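Local coordinates for protein diaminopimelate decarboxylase (Psychromonas ingrahamii, PDB 4XG1) that probably catalyses the pyridoxal-phosphate-dependent decarboxylation of meso-2,6-diaminopimelate to L-lysine, the last step of lysine biosynthesis by the diaminopimelate route, at residues L131-N135 with A186-L192; A114-A118 with V137-V143. All blocks are in the same frame, centred on the assembly; numbering follows the deposited sequence.

Contact 1 (L131-N135 with A186-L192). With K (potassium ion), chain O.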
loop_
_atom_site.group_PDB
_atom_site.type_symbol
_atom_site.label_atom_id
_atom_site.label_comp_id
_atom_site.label_asym_id
_atom_site.label_seq_id
_atom_site.Cartn_x
_atom_site.Cartn_y
_atom_site.Cartn_z
ATOM N N LEU B 131 -18.666 19.473 10.524
ATOM C CA LEU B 131 -19.304 20.781 10.406
ATOM C C LEU B 131 -18.764 21.749 11.453
ATOM O O LEU B 131 -18.405 22.854 11.135
ATOM C CB LEU B 131 -20.805 20.685 10.554
ATOM C CG LEU B 131 -21.593 20.145 9.381
ATOM C CD1 LEU B 131 -23.038 20.028 9.804
ATOM C CD2 LEU B 131 -21.524 20.981 8.141
ATOM N N TYR B 132 -18.716 21.334 12.701
ATOM C CA TYR B 132 -18.275 22.240 13.757
ATOM C C TYR B 132 -16.832 22.618 13.545
ATOM O O TYR B 132 -16.438 23.749 13.807
ATOM C CB TYR B 132 -18.502 21.632 15.161
ATOM C CG TYR B 132 -19.993 21.489 15.507
ATOM C CD1 TYR B 132 -20.827 22.616 15.563
ATOM C CD2 TYR B 132 -20.575 20.236 15.743
ATOM C CE1 TYR B 132 -22.184 22.500 15.845
ATOM C CE2 TYR B 132 -21.936 20.114 16.028
ATOM C CZ TYR B 132 -22.731 21.252 16.071
ATOM O OH TYR B 132 -24.065 21.151 16.364
ATOM N N ARG B 133 -16.028 21.659 13.105
ATOM C CA ARG B 133 -14.619 21.902 12.929
ATOM C C ARG B 133 -14.419 22.920 11.815
ATOM O O ARG B 133 -13.620 23.834 11.935
ATOM C CB ARG B 133 -13.885 20.614 12.616
ATOM C CG ARG B 133 -12.418 20.863 12.321
ATOM C CD ARG B 133 -11.633 19.586 12.118
ATOM N NE ARG B 133 -11.398 18.899 13.367
ATOM C CZ ARG B 133 -10.681 17.794 13.487
ATOM N NH1 ARG B 133 -10.137 17.247 12.433
ATOM N NH2 ARG B 133 -10.501 17.253 14.664
ATOM N N ILE B 134 -15.152 22.755 10.731
ATOM C CA ILE B 134 -14.974 23.622 9.606
ATOM C C ILE B 134 -15.377 25.012 10.020
ATOM O O ILE B 134 -14.615 25.967 9.850
ATOM C CB ILE B 134 -15.803 23.174 8.402
ATOM C CG1 ILE B 134 -15.228 21.865 7.859
ATOM C CG2 ILE B 134 -15.791 24.235 7.306
ATOM C CD1 ILE B 134 -15.995 21.277 6.691
ATOM N N ASN B 135 -16.584 25.122 10.560
ATOM C CA ASN B 135 -17.122 26.390 10.998
ATOM C C ASN B 135 -16.152 27.067 11.947
ATOM O O ASN B 135 -15.935 28.285 11.860
ATOM C CB ASN B 135 -18.448 26.182 11.698
ATOM C CG ASN B 135 -19.098 27.488 12.112
ATOM O OD1 ASN B 135 -19.616 28.237 11.280
ATOM N ND2 ASN B 135 -19.057 27.769 13.404
ATOM N N ALA B 186 -26.199 23.130 9.750
ATOM C CA ALA B 186 -25.302 23.860 8.885
ATOM C C ALA B 186 -25.822 25.271 8.648
ATOM O O ALA B 186 -25.061 26.235 8.738
ATOM C CB ALA B 186 -25.139 23.139 7.554
ATOM N N SER B 187 -27.107 25.381 8.293
ATOM C CA SER B 187 -27.753 26.688 8.069
ATOM C C SER B 187 -27.556 27.571 9.305
ATOM O O SER B 187 -27.148 28.713 9.197
ATOM C CB SER B 187 -29.240 26.546 7.772
ATOM O OG SER B 187 -29.901 26.309 8.983
ATOM N N ASP B 188 -27.782 27.010 10.483
ATOM C CA ASP B 188 -27.591 27.743 11.736
ATOM C C ASP B 188 -26.158 28.166 11.986
ATOM O O ASP B 188 -25.898 28.982 12.874
ATOM C CB ASP B 188 -28.064 26.912 12.944
ATOM C CG ASP B 188 -29.590 26.759 13.005
ATOM O OD1 ASP B 188 -30.320 27.517 12.301
ATOM O OD2 ASP B 188 -30.040 25.867 13.775
ATOM N N LEU B 189 -25.210 27.580 11.275
ATOM C CA LEU B 189 -23.831 27.943 11.506
ATOM C C LEU B 189 -23.476 29.088 10.593
ATOM O O LEU B 189 -23.858 29.127 9.385
ATOM C CB LEU B 189 -22.907 26.744 11.347
ATOM C CG LEU B 189 -23.098 25.729 12.479
ATOM C CD1 LEU B 189 -22.576 24.364 12.049
ATOM C CD2 LEU B 189 -22.445 26.191 13.767
ATOM N N GLU B 190 -22.736 30.003 11.218
ATOM C CA GLU B 190 -22.576 31.365 10.734
ATOM C C GLU B 190 -21.527 31.426 9.682
ATOM O O GLU B 190 -21.682 32.120 8.686
ATOM C CB GLU B 190 -22.133 32.269 11.863
ATOM C CG GLU B 190 -22.521 33.727 11.716
ATOM C CD GLU B 190 -21.888 34.566 12.821
ATOM O OE1 GLU B 190 -21.497 33.992 13.871
ATOM O OE2 GLU B 190 -21.775 35.795 12.639
ATOM N N PHE B 191 -20.441 30.681 9.923
ATOM C CA PHE B 191 -19.274 30.679 9.050
ATOM C C PHE B 191 -19.270 29.554 8.014
ATOM O O PHE B 191 -18.268 29.354 7.320
ATOM C CB PHE B 191 -18.020 30.729 9.916
ATOM C CG PHE B 191 -17.871 32.046 10.613
ATOM C CD1 PHE B 191 -17.406 33.153 9.907
ATOM C CD2 PHE B 191 -18.286 32.217 11.929
ATOM C CE1 PHE B 191 -17.297 34.382 10.525
ATOM C CE2 PHE B 191 -18.183 33.449 12.551
ATOM C CZ PHE B 191 -17.683 34.533 11.848
ATOM N N LEU B 192 -20.420 28.889 7.856
ATOM C CA LEU B 192 -20.631 27.950 6.769
ATOM C C LEU B 192 -21.620 28.496 5.820
ATOM O O LEU B 192 -22.477 29.262 6.211
ATOM C CB LEU B 192 -21.171 26.629 7.301
ATOM C CG LEU B 192 -20.421 25.978 8.457
ATOM C CD1 LEU B 192 -21.021 24.609 8.736
ATOM C CD2 LEU B 192 -18.926 25.863 8.186
HETATM K K K O . -25.383 28.974 6.642
HETATM O O HOH W 1 -26.363 28.642 4.204
#

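Contact 2 (A114-A118 with V137-V143)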
loop_
_atom_site.group_PDB
_atom_site.type_symbol
_atom_site.label_atom_id
_atom_site.label_comp_id
_atom_site.label_asym_id
_atom_site.label_seq_id
_atom_site.Cartn_x
_atom_site.Cartn_y
_atom_site.Cartn_z
ATOM N N ALA B 114 -5.967 25.234 4.915
ATOM C CA ALA B 114 -5.250 25.406 3.664
ATOM C C ALA B 114 -6.213 25.515 2.516
ATOM O O ALA B 114 -5.996 26.290 1.564
ATOM C CB ALA B 114 -4.279 24.267 3.426
ATOM N N ALA B 115 -7.275 24.737 2.585
ATOM C CA ALA B 115 -8.243 24.686 1.487
ATOM C C ALA B 115 -9.078 25.973 1.452
ATOM O O ALA B 115 -9.420 26.494 0.381
ATOM C CB ALA B 115 -9.149 23.485 1.664
ATOM N N LEU B 116 -9.399 26.473 2.638
ATOM C CA LEU B 116 -10.081 27.758 2.752
ATOM C C LEU B 116 -9.212 28.870 2.198
ATOM O O LEU B 116 -9.650 29.614 1.319
ATOM C CB LEU B 116 -10.463 28.052 4.219
ATOM C CG LEU B 116 -11.728 27.317 4.681
ATOM C CD1 LEU B 116 -11.976 27.474 6.166
ATOM C CD2 LEU B 116 -12.932 27.804 3.903
ATOM N N GLN B 117 -7.945 28.895 2.616
ATOM C CA GLN B 117 -7.021 29.912 2.106
ATOM C C GLN B 117 -6.764 29.788 0.612
ATOM O O GLN B 117 -6.414 30.751 -0.022
ATOM C CB GLN B 117 -5.715 29.895 2.879
ATOM C CG GLN B 117 -5.916 30.332 4.313
ATOM C CD GLN B 117 -4.731 30.063 5.212
ATOM O OE1 GLN B 117 -4.750 29.118 6.008
ATOM N NE2 GLN B 117 -3.690 30.865 5.088
ATOM N N ALA B 118 -6.967 28.616 0.033
ATOM C CA ALA B 118 -6.857 28.464 -1.417
ATOM C C ALA B 118 -8.175 28.717 -2.102
ATOM O O ALA B 118 -8.252 28.712 -3.337
ATOM C CB ALA B 118 -6.373 27.078 -1.757
ATOM N N VAL B 137 -12.859 26.707 12.114
ATOM C CA VAL B 137 -11.678 27.189 11.386
ATOM C C VAL B 137 -12.012 28.381 10.476
ATOM O O VAL B 137 -11.228 29.322 10.359
ATOM C CB VAL B 137 -11.032 26.037 10.560
ATOM C CG1 VAL B 137 -10.076 26.561 9.492
ATOM C CG2 VAL B 137 -10.317 25.073 11.495
ATOM N N ALA B 138 -13.158 28.317 9.811
ATOM C CA ALA B 138 -13.661 29.421 8.970
ATOM C C ALA B 138 -13.834 30.702 9.797
ATOM O O ALA B 138 -13.512 31.809 9.365
ATOM C CB ALA B 138 -14.986 29.032 8.378
ATOM N N LYS B 139 -14.345 30.513 11.004
ATOM C CA LYS B 139 -14.536 31.577 11.948
ATOM C C LYS B 139 -13.185 32.210 12.207
ATOM O O LYS B 139 -13.009 33.403 11.995
ATOM C CB LYS B 139 -15.140 31.008 13.239
ATOM C CG LYS B 139 -15.544 32.042 14.275
ATOM C CD LYS B 139 -15.895 31.430 15.611
ATOM C CE LYS B 139 -15.874 32.452 16.747
ATOM N NZ LYS B 139 -15.658 31.826 18.084
ATOM N N ALA B 140 -12.216 31.403 12.624
ATOM C CA ALA B 140 -10.903 31.931 12.942
ATOM C C ALA B 140 -10.255 32.696 11.775
ATOM O O ALA B 140 -9.414 33.545 12.014
ATOM C CB ALA B 140 -9.991 30.822 13.430
ATOM N N LEU B 141 -10.608 32.380 10.535
ATOM C CA LEU B 141 -10.049 33.063 9.375
ATOM C C LEU B 141 -10.969 34.136 8.882
ATOM O O LEU B 141 -10.694 34.758 7.866
ATOM C CB LEU B 141 -9.822 32.062 8.203
ATOM C CG LEU B 141 -8.744 30.974 8.335
ATOM C CD1 LEU B 141 -8.807 30.043 7.122
ATOM C CD2 LEU B 141 -7.344 31.557 8.488
ATOM N N ASN B 142 -12.102 34.293 9.545
ATOM C CA ASN B 142 -13.160 35.170 9.071
ATOM C C ASN B 142 -13.549 35.025 7.603
ATOM O O ASN B 142 -13.705 36.017 6.886
ATOM C CB ASN B 142 -12.859 36.622 9.446
ATOM C CG ASN B 142 -13.853 37.159 10.435
ATOM O OD1 ASN B 142 -15.022 37.272 10.117
ATOM N ND2 ASN B 142 -13.406 37.428 11.658
ATOM N N VAL B 143 -13.766 33.788 7.168
ATOM C CA VAL B 143 -14.374 33.534 5.849
ATOM C C VAL B 143 -15.630 32.701 6.031
ATOM O O VAL B 143 -15.920 32.248 7.125
ATOM C CB VAL B 143 -13.426 32.786 4.873
ATOM C CG1 VAL B 143 -12.337 33.717 4.374
ATOM C CG2 VAL B 143 -12.831 31.533 5.528
#

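Contact 1 (L131-N135 with A186-L192)
N135 reaches from helix 128-140 to the turn that follows helix 179-188 and accepts a hydrogen bond there: the backbone N of F191 gives its hydrogen to N135 OD1 at 2.9 Å. The donor sits nearly along the C=O axis, although the bond is bent at the hydrogen (137°). Because CG stands anti to the backbone N (chi1 -177°), the amide is carried out over the turn, with L189 on one flank and L192 on another. L189 meets it obliquely, CD2 lying 3.8 Å from N135 ND2. L192 packs against the start of the side chain, its CD2 3.4 Å from N135 CA. The F191 side chain runs roughly at right angles to the asparagine; its CB stays close to OD1 while the ring leads off, its plane 48° from that of the amide. Replacing N135 with an alanine would probably leave the F191 N-H without this acceptor and open a gap between L189 and L192. Deeper in, L192 lies crosswise to both L131 and I134: its CD1 meets L131 CD2 at 3.7 Å, and its CD2 touches I134 CG2 at 3.6 Å. On the outer side, Y132 CE1 brushes L189 CD2. The same turn curls round a potassium ion held by the carbonyl oxygens of S187, L189 and L192 and by a water. Strand 145-152 lies under L131 and L192, through I149 and A145, placing this contact between an outer helix of a TIM barrel and the turn where another, 179-188, hands over to strand 192-198.

Contact 2 (A114-A118 with V137-V143)
L116 lies against the C-terminal end of helix 128-140, joining two successive outer helices of the TIM barrel, 109-117 and 128-140, through apolar side chains. Its CB starts the contact, 3.9 Å from L141 CD1. At CG the chain forks into its two methyls. CD1 comes down on the backbone of the neighbouring helix, 3.8 Å from A138 CA; the small side chain of A138 lets it in this close, and V137 CG1 borders the same methyl at 3.9 Å. CD2 turns to V143, just past the helix end, whose CG2 is 4.1 Å away and lies nearly as close to CD1; the two side chains run antiparallel alongside one another. CG of L116 stands anti to its own carbonyl carbon (chi1 -80°), which sends the fork across toward helix 128-140. Behind it, F123 of strand 122-125 and A145 of strand 145-152 also touch L116, tying the helix pair to the barrel wall. Helix 128-140 finishes in a Schellman motif: N142 takes a positive phi of 48°, and the backbone N of V143 bonds back to A138 O at 3.0 Å. This reversal brings V143 round to the side where L116 waits. Nearer the solvent, L141 crosses Q117 at about a right angle, and its CD1 methyl, already against L116 CB, also meets Q117 CG at 4.0 Å.

Overall arrangement
Helix 128-140 is common to both contacts: contact 1 uses its residues L131-N135 against the turn after helix 179-188, and contact 2 its last turn and end against helix 109-117. Their centres are 12 Å apart, and F191 connects them directly. Its ring packs against the helix end, with CD1 3.3 Å from V143 O and CE2 3.5 Å from K139 CG, while F191 O lies 3.5 Å from A138 CB. The potassium site belongs to contact 1; the A138 side chain of contact 2 is about 11 Å from that ion. Both contacts lie on the barrel's periphery, away from the pyridoxal phosphate and substrate sites.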